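Local coordinates for eukaryotic initiation factor 4F subunit p150 (Saccharomyces cerevisiae, PDB 2VSO), which is a component of the cap-interacting eIF4F complex, an initial assembly point for the translation apparatus, this chain being the protein's middle, eIF4A-binding MIF4G domain, at residues C[213-218]-C[263-268]; C[255-260]-C[268-273]; C[196-201]-C[218-223]; C[244-249]-C[275-280]. All blocks are in the same frame, centred on the assembly; numbering follows the deposited sequence.

Overall arrangement
All four contacts lie within the MIF4G domain, in its last four helices, 191-206, 211-228, 242-257 and 264-278. Contact 3 is the buried one, centred about 11 Å from the centre of the chain, and pairs the first two of these helices. Contact 1 shares Val218 with it, their centres being about 12 Å apart, and carries helix 211-228 across to helix 264-278. Contacts 2 and 4, about 12 Å from centre to centre, join helices 242-257 and 264-278 at two levels. Contact 1 lies about 8 Å from contact 2, centre to centre, and Val218 packs on Leu270 between them. Another protein chain of the assembly reaches contacts 1 and 2, along the first half of helix 264-278.

Contact 1. Residues C[213-218]-C[263-268]; sequences TLESVV and SSRIKF
In the C-terminal part of the helical MIF4G domain, Glu215 and Leu214 of helix 211-228 meet Arg265 and Ile266 in the first turn of helix 264-278. The two short helical segments run nearly parallel, at 26°, with axes 10.6 Å apart, and the nearest CA atoms are those of Glu215 and Ile266. The polar half of the contact is a salt bridge: NH2 of Arg265 donates to OE2 of Glu215 over 2.8 Å. This bond is bent, at 138° about the hydrogen, and reaches the carboxylate on its syn side. The carboxylate and guanidinium planes are almost parallel, only 12° apart, yet a single N-O pair carries the bridge, since OE1 of Glu215 stays 4.1 Å from NH1 of Arg265. Both chains bend to meet, the glutamate at chi2 and the arginine at chi3.

Beside this bridge, Ile266 fills the space between the helices. Its CG2 branch lies 4.0 Å from CB of Leu214, and its other arm ends with CD1 3.7 Å from OE2 of Glu215, so a methyl group flanks the bridged oxygen. Ser263 occupies the N-cap position, its OG accepting from the backbone N of Ile266 at 3.3 Å, which closes the helix start just where Ile266 is presented. The side chain of Glu211, at the start of helix 211-228, accepts from the backbone N of Ser263. Another protein chain packs against Ser264, Arg265 and Phe268. An apolar seam edged by an ion pair, between non-consecutive helices, is in keeping with the layered helical repeats of a HEAT-type MIF4G domain.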
loop_
_atom_site.group_PDB
_atom_site.type_symbol
_atom_site.label_atom_id
_atom_site.label_comp_id
_atom_site.label_asym_id
_atom_site.label_seq_id
_atom_site.Cartn_x
_atom_site.Cartn_y
_atom_site.Cartn_z
ATOM N N THR C 213 15.510 -1.770 9.813
ATOM C CA THR C 213 15.816 -2.685 10.906
ATOM C C THR C 213 14.988 -2.381 12.149
ATOM O O THR C 213 14.397 -3.283 12.743
ATOM C CB THR C 213 17.322 -2.670 11.243
ATOM O OG1 THR C 213 18.035 -3.376 10.223
ATOM C CG2 THR C 213 17.581 -3.341 12.560
ATOM N N LEU C 214 14.952 -1.104 12.522
ATOM C CA LEU C 214 14.154 -0.613 13.645
ATOM C C LEU C 214 12.674 -0.897 13.449
ATOM O O LEU C 214 11.974 -1.288 14.376
ATOM C CB LEU C 214 14.343 0.892 13.780
ATOM C CG LEU C 214 15.683 1.361 14.311
ATOM C CD1 LEU C 214 15.912 2.787 13.882
ATOM C CD2 LEU C 214 15.702 1.204 15.826
ATOM N N GLU C 215 12.205 -0.646 12.238
ATOM C CA GLU C 215 10.860 -1.002 11.825
ATOM C C GLU C 215 10.617 -2.475 12.130
ATOM O O GLU C 215 9.591 -2.852 12.685
ATOM C CB GLU C 215 10.728 -0.776 10.320
ATOM C CG GLU C 215 9.314 -0.775 9.812
ATOM C CD GLU C 215 8.639 0.558 10.027
ATOM O OE1 GLU C 215 7.547 0.572 10.636
ATOM O OE2 GLU C 215 9.209 1.587 9.593
ATOM N N SER C 216 11.587 -3.299 11.748
ATOM C CA SER C 216 11.500 -4.743 11.867
ATOM C C SER C 216 11.369 -5.188 13.317
ATOM O O SER C 216 10.534 -6.034 13.628
ATOM C CB SER C 216 12.732 -5.385 11.230
ATOM O OG SER C 216 12.788 -6.780 11.478
ATOM N N VAL C 217 12.194 -4.611 14.193
ATOM C CA VAL C 217 12.196 -4.936 15.617
ATOM C C VAL C 217 10.868 -4.625 16.284
ATOM O O VAL C 217 10.335 -5.452 17.024
ATOM C CB VAL C 217 13.304 -4.191 16.384
ATOM C CG1 VAL C 217 13.720 -4.994 17.588
ATOM C CG2 VAL C 217 14.503 -3.993 15.498
ATOM N N VAL C 218 10.349 -3.424 16.030
ATOM C CA VAL C 218 9.063 -3.001 16.569
ATOM C C VAL C 218 7.979 -3.981 16.170
ATOM O O VAL C 218 7.285 -4.530 17.025
ATOM C CB VAL C 218 8.683 -1.554 16.132
ATOM C CG1 VAL C 218 7.233 -1.274 16.428
ATOM C CG2 VAL C 218 9.572 -0.526 16.826
ATOM N N SER C 263 13.899 9.607 12.284
ATOM C CA SER C 263 12.652 10.240 11.915
ATOM C C SER C 263 11.694 10.208 13.092
ATOM O O SER C 263 11.712 9.282 13.890
ATOM C CB SER C 263 12.035 9.533 10.705
ATOM O OG SER C 263 11.258 8.421 11.102
ATOM N N SER C 264 10.863 11.236 13.201
ATOM C CA SER C 264 9.876 11.310 14.261
ATOM C C SER C 264 9.004 10.071 14.247
ATOM O O SER C 264 8.608 9.580 15.293
ATOM C CB SER C 264 8.995 12.556 14.091
ATOM O OG SER C 264 9.688 13.732 14.460
ATOM N N ARG C 265 8.690 9.587 13.050
ATOM C CA ARG C 265 7.776 8.465 12.876
ATOM C C ARG C 265 8.288 7.242 13.633
ATOM O O ARG C 265 7.524 6.586 14.344
ATOM C CB ARG C 265 7.624 8.147 11.386
ATOM C CG ARG C 265 6.425 7.305 11.027
ATOM C CD ARG C 265 6.373 7.073 9.531
ATOM N NE ARG C 265 7.448 6.191 9.103
ATOM C CZ ARG C 265 7.360 4.866 9.090
ATOM N NH1 ARG C 265 6.232 4.267 9.466
ATOM N NH2 ARG C 265 8.403 4.146 8.695
ATOM N N ILE C 266 9.584 6.953 13.478
ATOM C CA ILE C 266 10.224 5.810 14.128
ATOM C C ILE C 266 10.399 6.053 15.619
ATOM O O ILE C 266 10.275 5.131 16.423
ATOM C CB ILE C 266 11.611 5.474 13.517
ATOM C CG1 ILE C 266 11.564 5.486 11.996
ATOM C CG2 ILE C 266 12.058 4.109 13.963
ATOM C CD1 ILE C 266 10.941 4.255 11.407
ATOM N N LYS C 267 10.704 7.293 15.985
ATOM C CA LYS C 267 10.864 7.666 17.385
ATOM C C LYS C 267 9.554 7.467 18.124
ATOM O O LYS C 267 9.549 7.147 19.304
ATOM C CB LYS C 267 11.313 9.116 17.531
ATOM C CG LYS C 267 11.657 9.488 18.968
ATOM C CD LYS C 267 11.782 10.990 19.158
ATOM C CE LYS C 267 10.449 11.687 18.920
ATOM N NZ LYS C 267 10.596 13.166 18.795
ATOM N N PHE C 268 8.443 7.654 17.415
ATOM C CA PHE C 268 7.129 7.447 17.999
ATOM C C PHE C 268 6.849 5.967 18.182
ATOM O O PHE C 268 6.215 5.582 19.151
ATOM C CB PHE C 268 6.012 8.091 17.156
ATOM C CG PHE C 268 5.937 9.592 17.281
ATOM C CD1 PHE C 268 5.526 10.367 16.210
ATOM C CD2 PHE C 268 6.292 10.222 18.461
ATOM C CE1 PHE C 268 5.468 11.738 16.321
ATOM C CE2 PHE C 268 6.241 11.597 18.568
ATOM C CZ PHE C 268 5.824 12.353 17.498
#

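Contact 2. Residues C[255-260]-C[268-273]; sequences NIIQTA and FKLIDI
Ile257, in the last turn of helix 242-257, lies against Leu270 and Ile271 of helix 264-278, and the pair forms part of a helical hairpin made by the last two helices of the chain. From CB, which points toward the opposite helix, the Ile257 side chain sends CG1 out beside the backbone N, anti to the carbonyl carbon (chi1 -71°). CG1 then comes to 3.6 Å from CB of Leu270, and is also flanked by CD1 of that leucine at 3.8 Å. At the tip, CD1 of Ile257 approaches CB of Leu270 to 3.5 Å and sits 3.9 Å from CG1 of Ile271, so that it wedges between two successive residues of one turn. Ile257 and Leu270 lie alongside one another, pointing opposite ways.

An alanine in place of Ile257 would remove CG1 and CD1 and is likely to open a gap beside CB of Leu270 and CG1 of Ile271. The helix ends directly after this residue, Gln258 being the first to leave helical geometry. Ile262, in the connecting loop, packs on both Ile256 and Leu270, while Val218 of helix 211-228 reaches Leu270 as well. Ile256 completes the contact at about a right angle to the leucine, its CG2 branch 3.9 Å from CD1 of Leu270.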
loop_
_atom_site.group_PDB
_atom_site.type_symbol
_atom_site.label_atom_id
_atom_site.label_comp_id
_atom_site.label_asym_id
_atom_site.label_seq_id
_atom_site.Cartn_x
_atom_site.Cartn_y
_atom_site.Cartn_z
ATOM N N ASN C 255 18.395 3.997 24.493
ATOM C CA ASN C 255 19.593 4.674 24.032
ATOM C C ASN C 255 19.342 5.285 22.671
ATOM O O ASN C 255 19.539 6.481 22.476
ATOM C CB ASN C 255 20.765 3.693 23.959
ATOM C CG ASN C 255 22.061 4.363 23.560
ATOM O OD1 ASN C 255 22.133 5.586 23.451
ATOM N ND2 ASN C 255 23.097 3.563 23.339
ATOM N N ILE C 256 18.891 4.458 21.734
ATOM C CA ILE C 256 18.626 4.914 20.375
ATOM C C ILE C 256 17.690 6.113 20.326
ATOM O O ILE C 256 17.908 7.051 19.562
ATOM C CB ILE C 256 18.051 3.794 19.512
ATOM C CG1 ILE C 256 19.190 2.919 18.977
ATOM C CG2 ILE C 256 17.237 4.380 18.369
ATOM C CD1 ILE C 256 18.748 1.562 18.490
ATOM N N ILE C 257 16.645 6.077 21.139
ATOM C CA ILE C 257 15.706 7.186 21.215
ATOM C C ILE C 257 16.413 8.413 21.772
ATOM O O ILE C 257 16.309 9.504 21.218
ATOM C CB ILE C 257 14.513 6.858 22.138
ATOM C CG1 ILE C 257 13.587 5.818 21.505
ATOM C CG2 ILE C 257 13.747 8.118 22.460
ATOM C CD1 ILE C 257 12.675 5.157 22.505
ATOM N N GLN C 258 17.144 8.217 22.864
ATOM C CA GLN C 258 17.744 9.317 23.604
ATOM C C GLN C 258 19.095 9.768 23.058
ATOM O O GLN C 258 19.826 10.458 23.758
ATOM C CB GLN C 258 17.923 8.935 25.076
ATOM C CG GLN C 258 16.669 8.447 25.779
ATOM C CD GLN C 258 16.979 7.804 27.120
ATOM O OE1 GLN C 258 18.080 7.959 27.654
ATOM N NE2 GLN C 258 16.012 7.077 27.669
ATOM N N THR C 259 19.450 9.368 21.839
ATOM C CA THR C 259 20.720 9.812 21.250
ATOM C C THR C 259 20.701 9.852 19.728
ATOM O O THR C 259 20.970 10.890 19.127
ATOM C CB THR C 259 21.939 8.954 21.693
ATOM O OG1 THR C 259 21.739 7.584 21.323
ATOM C CG2 THR C 259 22.181 9.055 23.195
ATOM N N ALA C 260 20.404 8.717 19.105
ATOM C CA ALA C 260 20.431 8.617 17.650
ATOM C C ALA C 260 19.500 9.624 16.987
ATOM O O ALA C 260 18.539 10.094 17.596
ATOM C CB ALA C 260 20.087 7.209 17.209
ATOM N N PHE C 268 8.443 7.654 17.415
ATOM C CA PHE C 268 7.129 7.447 17.999
ATOM C C PHE C 268 6.849 5.967 18.182
ATOM O O PHE C 268 6.215 5.582 19.151
ATOM C CB PHE C 268 6.012 8.091 17.156
ATOM C CG PHE C 268 5.937 9.592 17.281
ATOM C CD1 PHE C 268 5.526 10.367 16.210
ATOM C CD2 PHE C 268 6.292 10.222 18.461
ATOM C CE1 PHE C 268 5.468 11.738 16.321
ATOM C CE2 PHE C 268 6.241 11.597 18.568
ATOM C CZ PHE C 268 5.824 12.353 17.498
ATOM N N LYS C 269 7.303 5.146 17.237
ATOM C CA LYS C 269 7.135 3.690 17.327
ATOM C C LYS C 269 7.888 3.101 18.519
ATOM O O LYS C 269 7.347 2.294 19.267
ATOM C CB LYS C 269 7.588 3.004 16.034
ATOM C CG LYS C 269 6.598 3.134 14.882
ATOM C CD LYS C 269 7.214 2.695 13.548
ATOM C CE LYS C 269 6.130 2.365 12.538
ATOM N NZ LYS C 269 5.114 3.446 12.440
ATOM N N LEU C 270 9.133 3.526 18.690
ATOM C CA LEU C 270 9.955 3.082 19.798
ATOM C C LEU C 270 9.397 3.478 21.159
ATOM O O LEU C 270 9.414 2.698 22.096
ATOM C CB LEU C 270 11.376 3.623 19.643
ATOM C CG LEU C 270 12.046 3.323 18.304
ATOM C CD1 LEU C 270 13.348 4.093 18.172
ATOM C CD2 LEU C 270 12.290 1.832 18.171
ATOM N N ILE C 271 8.923 4.710 21.271
ATOM C CA ILE C 271 8.385 5.203 22.530
ATOM C C ILE C 271 7.106 4.443 22.890
ATOM O O ILE C 271 6.775 4.268 24.066
ATOM C CB ILE C 271 8.164 6.732 22.474
ATOM C CG1 ILE C 271 9.505 7.450 22.600
ATOM C CG2 ILE C 271 7.237 7.202 23.575
ATOM C CD1 ILE C 271 9.488 8.841 22.035
ATOM N N ASP C 272 6.421 3.950 21.866
ATOM C CA ASP C 272 5.177 3.216 22.063
ATOM C C ASP C 272 5.305 1.743 22.464
ATOM O O ASP C 272 4.486 1.281 23.253
ATOM C CB ASP C 272 4.248 3.388 20.864
ATOM C CG ASP C 272 3.700 4.805 20.758
ATOM O OD1 ASP C 272 4.142 5.669 21.547
ATOM O OD2 ASP C 272 2.832 5.056 19.894
ATOM N N ILE C 273 6.297 1.001 21.945
ATOM C CA ILE C 273 6.539 -0.351 22.496
ATOM C C ILE C 273 7.139 -0.285 23.891
ATOM O O ILE C 273 6.867 -1.147 24.716
ATOM C CB ILE C 273 7.416 -1.310 21.620
ATOM C CG1 ILE C 273 8.202 -0.545 20.566
ATOM C CG2 ILE C 273 6.583 -2.462 21.031
ATOM C CD1 ILE C 273 9.596 -0.210 21.003
#

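Contact 3. Residues C[196-201]-C[218-223]; sequences ECFRRL and VELLNT
Helix segments 196-201 and 218-223 run roughly antiparallel, at 152°, with their axes 12.1 Å apart and the CA atoms of Phe198 and Leu220 nearest, at 9.0 Å. That wide spacing is bridged by large apolar side chains, the phenyl ring of Phe198 and the CD2 branch of Leu220 foremost among them. Phe198 and Leu220 reach toward each other across the gap. CD2 of Leu220 settles over one face of the ring in a CH-pi contact, 4.0 Å from the Phe198 ring centroid and 29° off its normal. It is displaced toward one side of the ring, coming to 3.6 Å from CE2 of Phe198. The leucine reaches this place because CG stands anti to the backbone N (chi1 -173°), which carries CG and its CD2 branch out toward helix 191-206.

The same methyl has a second neighbour, CD1 of Leu201, at 3.7 Å, and so touches two residues one turn apart on helix 191-206. Leu221 crosses Phe198 obliquely, its CD2 3.8 Å from CE2 of Phe198, so two consecutive leucines share one aromatic partner. The ring of Phe198 also meets Phe228 and packs on Leu245 and Leu249 of helix 242-257, while Leu246 and Phe250 of that helix touch Leu221. Between the two segments there is no hydrogen bond or salt bridge; all four touching residues are buried and apolar, which implies that their association rests on hydrophobic burial and van der Waals fit.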
loop_
_atom_site.group_PDB
_atom_site.type_symbol
_atom_site.label_atom_id
_atom_site.label_comp_id
_atom_site.label_asym_id
_atom_site.label_seq_id
_atom_site.Cartn_x
_atom_site.Cartn_y
_atom_site.Cartn_z
ATOM N N GLU C 196 17.892 -16.262 18.711
ATOM C CA GLU C 196 18.948 -16.101 17.736
ATOM C C GLU C 196 18.551 -14.935 16.870
ATOM O O GLU C 196 19.391 -14.183 16.393
ATOM C CB GLU C 196 19.108 -17.382 16.920
ATOM C CG GLU C 196 20.503 -17.615 16.359
ATOM C CD GLU C 196 20.586 -18.904 15.573
ATOM O OE1 GLU C 196 20.999 -18.873 14.393
ATOM O OE2 GLU C 196 20.210 -19.948 16.138
ATOM N N CYS C 197 17.246 -14.777 16.711
ATOM C CA CYS C 197 16.668 -13.682 15.933
ATOM C C CYS C 197 16.882 -12.313 16.581
ATOM O O CYS C 197 17.483 -11.421 15.975
ATOM C CB CYS C 197 15.186 -13.923 15.735
ATOM S SG CYS C 197 14.615 -13.397 14.166
ATOM N N PHE C 198 16.394 -12.158 17.810
ATOM C CA PHE C 198 16.649 -10.948 18.587
ATOM C C PHE C 198 18.144 -10.700 18.741
ATOM O O PHE C 198 18.599 -9.563 18.731
ATOM C CB PHE C 198 15.987 -11.034 19.964
ATOM C CG PHE C 198 14.497 -10.760 19.948
ATOM C CD1 PHE C 198 13.595 -11.723 20.368
ATOM C CD2 PHE C 198 14.003 -9.531 19.523
ATOM C CE1 PHE C 198 12.238 -11.474 20.358
ATOM C CE2 PHE C 198 12.636 -9.271 19.508
ATOM C CZ PHE C 198 11.755 -10.242 19.931
ATOM N N ARG C 199 18.901 -11.781 18.876
ATOM C CA ARG C 199 20.349 -11.724 18.985
ATOM C C ARG C 199 20.958 -11.023 17.771
ATOM O O ARG C 199 21.855 -10.198 17.899
ATOM C CB ARG C 199 20.887 -13.146 19.096
ATOM C CG ARG C 199 22.203 -13.306 19.837
ATOM C CD ARG C 199 22.583 -14.793 19.891
ATOM N NE ARG C 199 23.917 -15.022 20.437
ATOM C CZ ARG C 199 24.173 -15.177 21.732
ATOM N NH1 ARG C 199 23.186 -15.123 22.616
ATOM N NH2 ARG C 199 25.417 -15.382 22.143
ATOM N N ARG C 200 20.451 -11.353 16.590
ATOM C CA ARG C 200 20.938 -10.779 15.342
ATOM C C ARG C 200 20.542 -9.323 15.195
ATOM O O ARG C 200 21.338 -8.507 14.730
ATOM C CB ARG C 200 20.404 -11.586 14.154
ATOM C CG ARG C 200 20.640 -10.957 12.791
ATOM C CD ARG C 200 22.113 -10.914 12.411
ATOM N NE ARG C 200 22.347 -10.026 11.271
ATOM C CZ ARG C 200 23.549 -9.641 10.851
ATOM N NH1 ARG C 200 24.643 -10.063 11.474
ATOM N NH2 ARG C 200 23.656 -8.831 9.808
ATOM N N LEU C 201 19.304 -9.013 15.589
ATOM C CA LEU C 201 18.746 -7.657 15.497
ATOM C C LEU C 201 19.402 -6.710 16.489
ATOM O O LEU C 201 19.692 -5.568 16.158
ATOM C CB LEU C 201 17.232 -7.670 15.712
ATOM C CG LEU C 201 16.406 -8.379 14.643
ATOM C CD1 LEU C 201 15.020 -8.637 15.156
ATOM C CD2 LEU C 201 16.381 -7.608 13.325
ATOM N N VAL C 218 10.349 -3.424 16.030
ATOM C CA VAL C 218 9.063 -3.001 16.569
ATOM C C VAL C 218 7.979 -3.981 16.170
ATOM O O VAL C 218 7.285 -4.530 17.025
ATOM C CB VAL C 218 8.683 -1.554 16.132
ATOM C CG1 VAL C 218 7.233 -1.274 16.428
ATOM C CG2 VAL C 218 9.572 -0.526 16.826
ATOM N N GLU C 219 7.842 -4.217 14.872
ATOM C CA GLU C 219 6.838 -5.152 14.389
ATOM C C GLU C 219 6.976 -6.533 15.022
ATOM O O GLU C 219 5.970 -7.164 15.346
ATOM C CB GLU C 219 6.860 -5.246 12.872
ATOM C CG GLU C 219 6.491 -3.957 12.172
ATOM C CD GLU C 219 6.765 -4.014 10.677
ATOM O OE1 GLU C 219 7.350 -5.017 10.219
ATOM O OE2 GLU C 219 6.398 -3.059 9.962
ATOM N N LEU C 220 8.216 -6.991 15.211
ATOM C CA LEU C 220 8.461 -8.267 15.870
ATOM C C LEU C 220 8.041 -8.238 17.338
ATOM O O LEU C 220 7.305 -9.093 17.807
ATOM C CB LEU C 220 9.929 -8.645 15.741
ATOM C CG LEU C 220 10.325 -10.043 16.233
ATOM C CD1 LEU C 220 9.609 -11.148 15.450
ATOM C CD2 LEU C 220 11.814 -10.194 16.122
ATOM N N LEU C 221 8.494 -7.230 18.064
ATOM C CA LEU C 221 8.056 -7.043 19.435
ATOM C C LEU C 221 6.533 -6.883 19.576
ATOM O O LEU C 221 5.946 -7.286 20.580
ATOM C CB LEU C 221 8.769 -5.850 20.043
ATOM C CG LEU C 221 10.235 -6.111 20.316
ATOM C CD1 LEU C 221 10.967 -4.797 20.463
ATOM C CD2 LEU C 221 10.367 -6.968 21.552
ATOM N N ASN C 222 5.884 -6.287 18.586
ATOM C CA ASN C 222 4.435 -6.195 18.652
ATOM C C ASN C 222 3.765 -7.540 18.415
ATOM O O ASN C 222 2.767 -7.865 19.045
ATOM C CB ASN C 222 3.893 -5.122 17.704
ATOM C CG ASN C 222 3.907 -3.740 18.329
ATOM O OD1 ASN C 222 3.310 -3.513 19.383
ATOM N ND2 ASN C 222 4.593 -2.809 17.685
ATOM N N THR C 223 4.340 -8.326 17.515
ATOM C CA THR C 223 3.824 -9.648 17.202
ATOM C C THR C 223 4.068 -10.685 18.307
ATOM O O THR C 223 3.202 -11.498 18.600
ATOM C CB THR C 223 4.425 -10.172 15.882
ATOM O OG1 THR C 223 4.020 -9.319 14.811
ATOM C CG2 THR C 223 3.951 -11.605 15.582
#

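Contact 4. Residues C[244-249]-C[275-280]; sequences QLLDSL and ELRHDK
NH2 of Arg277 donates to OD1 of Asp247 over 2.8 Å, in a nearly straight bond (170° at the hydrogen) that forms a salt bridge from helix 264-278 to helix 242-257. The aspartate oxygen lies close to the guanidinium plane, at its edge, whereas the donor comes to OD1 from above the carboxylate plane. The two flat groups are accordingly inclined, by 32°. A long, weak ion pair with Glu229 gives the same NH2 a second acidic neighbour, which would probably help offset the charge of the guanidinium.

One guanidinium face rests on Leu246: its CB lies over the centre of the group, 3.6 Å from CZ of Arg277. CD1 of the leucine is more distant, 4.1 Å from NE of Arg277. The arginine chain, bent at chi2 (140°), thus lays its flat end over CB of Leu246 while its edge serves the aspartate. Leu246 and Asp247, adjacent in sequence, in this way serve the face and the edge of one guanidinium. A methionine in place of Arg277 would probably leave the Asp247 carboxylate without its charged mate and remove the flat group that covers CB of Leu246.

Trp282, in the tail after helix 264-278, packs on Arg277. The bridge joins helices 242-257 and 264-278, and on the side of helix 211-228 Leu246 packs on Phe228.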
loop_
_atom_site.group_PDB
_atom_site.type_symbol
_atom_site.label_atom_id
_atom_site.label_comp_id
_atom_site.label_asym_id
_atom_site.label_seq_id
_atom_site.Cartn_x
_atom_site.Cartn_y
_atom_site.Cartn_z
ATOM N N GLN C 244 14.797 -11.285 30.379
ATOM C CA GLN C 244 16.108 -10.671 30.551
ATOM C C GLN C 244 16.731 -10.232 29.232
ATOM O O GLN C 244 17.595 -9.362 29.211
ATOM C CB GLN C 244 17.063 -11.635 31.255
ATOM C CG GLN C 244 16.608 -12.110 32.617
ATOM C CD GLN C 244 17.348 -13.356 33.061
ATOM O OE1 GLN C 244 17.783 -14.164 32.237
ATOM N NE2 GLN C 244 17.494 -13.520 34.366
ATOM N N LEU C 245 16.315 -10.855 28.136
ATOM C CA LEU C 245 16.821 -10.481 26.823
ATOM C C LEU C 245 16.108 -9.220 26.344
ATOM O O LEU C 245 16.712 -8.344 25.725
ATOM C CB LEU C 245 16.625 -11.615 25.818
ATOM C CG LEU C 245 17.157 -11.294 24.421
ATOM C CD1 LEU C 245 18.663 -11.472 24.367
ATOM C CD2 LEU C 245 16.462 -12.112 23.336
ATOM N N LEU C 246 14.813 -9.139 26.633
ATOM C CA LEU C 246 14.035 -7.941 26.351
ATOM C C LEU C 246 14.557 -6.762 27.168
ATOM O O LEU C 246 14.603 -5.637 26.682
ATOM C CB LEU C 246 12.552 -8.186 26.607
ATOM C CG LEU C 246 11.870 -9.110 25.599
ATOM C CD1 LEU C 246 10.371 -9.164 25.828
ATOM C CD2 LEU C 246 12.184 -8.697 24.172
ATOM N N ASP C 247 14.971 -7.026 28.399
ATOM C CA ASP C 247 15.598 -5.997 29.220
ATOM C C ASP C 247 16.765 -5.341 28.474
ATOM O O ASP C 247 16.796 -4.129 28.315
ATOM C CB ASP C 247 16.060 -6.581 30.555
ATOM C CG ASP C 247 14.896 -6.958 31.467
ATOM O OD1 ASP C 247 13.777 -6.440 31.249
ATOM O OD2 ASP C 247 15.102 -7.764 32.407
ATOM N N SER C 248 17.711 -6.149 28.006
ATOM C CA SER C 248 18.855 -5.662 27.236
ATOM C C SER C 248 18.406 -4.907 25.994
ATOM O O SER C 248 18.912 -3.827 25.688
ATOM C CB SER C 248 19.753 -6.826 26.794
ATOM O OG SER C 248 20.137 -7.656 27.874
ATOM N N LEU C 249 17.462 -5.499 25.273
ATOM C CA LEU C 249 16.994 -4.961 24.004
ATOM C C LEU C 249 16.320 -3.586 24.144
ATOM O O LEU C 249 16.549 -2.680 23.340
ATOM C CB LEU C 249 16.042 -5.967 23.354
ATOM C CG LEU C 249 15.285 -5.577 22.088
ATOM C CD1 LEU C 249 16.218 -4.993 21.040
ATOM C CD2 LEU C 249 14.534 -6.774 21.550
ATOM N N GLU C 275 6.433 1.893 26.178
ATOM C CA GLU C 275 5.348 2.131 27.120
ATOM C C GLU C 275 4.450 0.920 27.176
ATOM O O GLU C 275 3.898 0.599 28.223
ATOM C CB GLU C 275 4.517 3.365 26.741
ATOM C CG GLU C 275 3.219 3.470 27.545
ATOM C CD GLU C 275 2.331 4.633 27.135
ATOM O OE1 GLU C 275 1.345 4.916 27.855
ATOM O OE2 GLU C 275 2.616 5.263 26.097
ATOM N N LEU C 276 4.299 0.254 26.037
ATOM C CA LEU C 276 3.470 -0.939 25.965
ATOM C C LEU C 276 4.023 -2.086 26.811
ATOM O O LEU C 276 3.266 -2.777 27.469
ATOM C CB LEU C 276 3.272 -1.391 24.522
ATOM C CG LEU C 276 2.380 -2.627 24.370
ATOM C CD1 LEU C 276 1.060 -2.410 25.064
ATOM C CD2 LEU C 276 2.162 -2.963 22.920
ATOM N N ARG C 277 5.338 -2.283 26.799
ATOM C CA ARG C 277 5.940 -3.358 27.568
ATOM C C ARG C 277 6.097 -2.964 29.032
ATOM O O ARG C 277 5.772 -3.733 29.924
ATOM C CB ARG C 277 7.284 -3.821 26.961
ATOM C CG ARG C 277 8.270 -4.316 28.000
ATOM C CD ARG C 277 9.047 -5.546 27.542
ATOM N NE ARG C 277 9.589 -6.338 28.653
ATOM C CZ ARG C 277 10.824 -6.219 29.129
ATOM N NH1 ARG C 277 11.655 -5.329 28.610
ATOM N NH2 ARG C 277 11.228 -6.988 30.131
ATOM N N HIS C 278 6.567 -1.749 29.270
ATOM C CA HIS C 278 6.895 -1.313 30.616
ATOM C C HIS C 278 5.700 -0.825 31.447
ATOM O O HIS C 278 5.527 -1.244 32.586
ATOM C CB HIS C 278 7.975 -0.234 30.566
ATOM C CG HIS C 278 8.421 0.230 31.912
ATOM N ND1 HIS C 278 7.947 1.383 32.495
ATOM C CD2 HIS C 278 9.281 -0.316 32.801
ATOM C CE1 HIS C 278 8.503 1.531 33.683
ATOM N NE2 HIS C 278 9.315 0.512 33.894
ATOM N N ASP C 279 4.878 0.052 30.878
ATOM C CA ASP C 279 3.804 0.690 31.632
ATOM C C ASP C 279 2.471 -0.033 31.516
ATOM O O ASP C 279 1.777 -0.215 32.506
ATOM C CB ASP C 279 3.624 2.145 31.190
ATOM C CG ASP C 279 4.854 2.990 31.438
ATOM O OD1 ASP C 279 5.204 3.799 30.551
ATOM O OD2 ASP C 279 5.471 2.849 32.518
ATOM N N LYS C 280 2.108 -0.418 30.298
ATOM C CA LYS C 280 0.806 -1.019 30.036
ATOM C C LYS C 280 0.854 -2.541 30.180
ATOM O O LYS C 280 -0.174 -3.207 30.258
ATOM C CB LYS C 280 0.302 -0.620 28.644
ATOM C CG LYS C 280 -0.091 0.846 28.506
ATOM C CD LYS C 280 -1.129 1.242 29.557
ATOM C CE LYS C 280 -1.515 2.718 29.465
ATOM N NZ LYS C 280 -2.342 3.022 28.262
#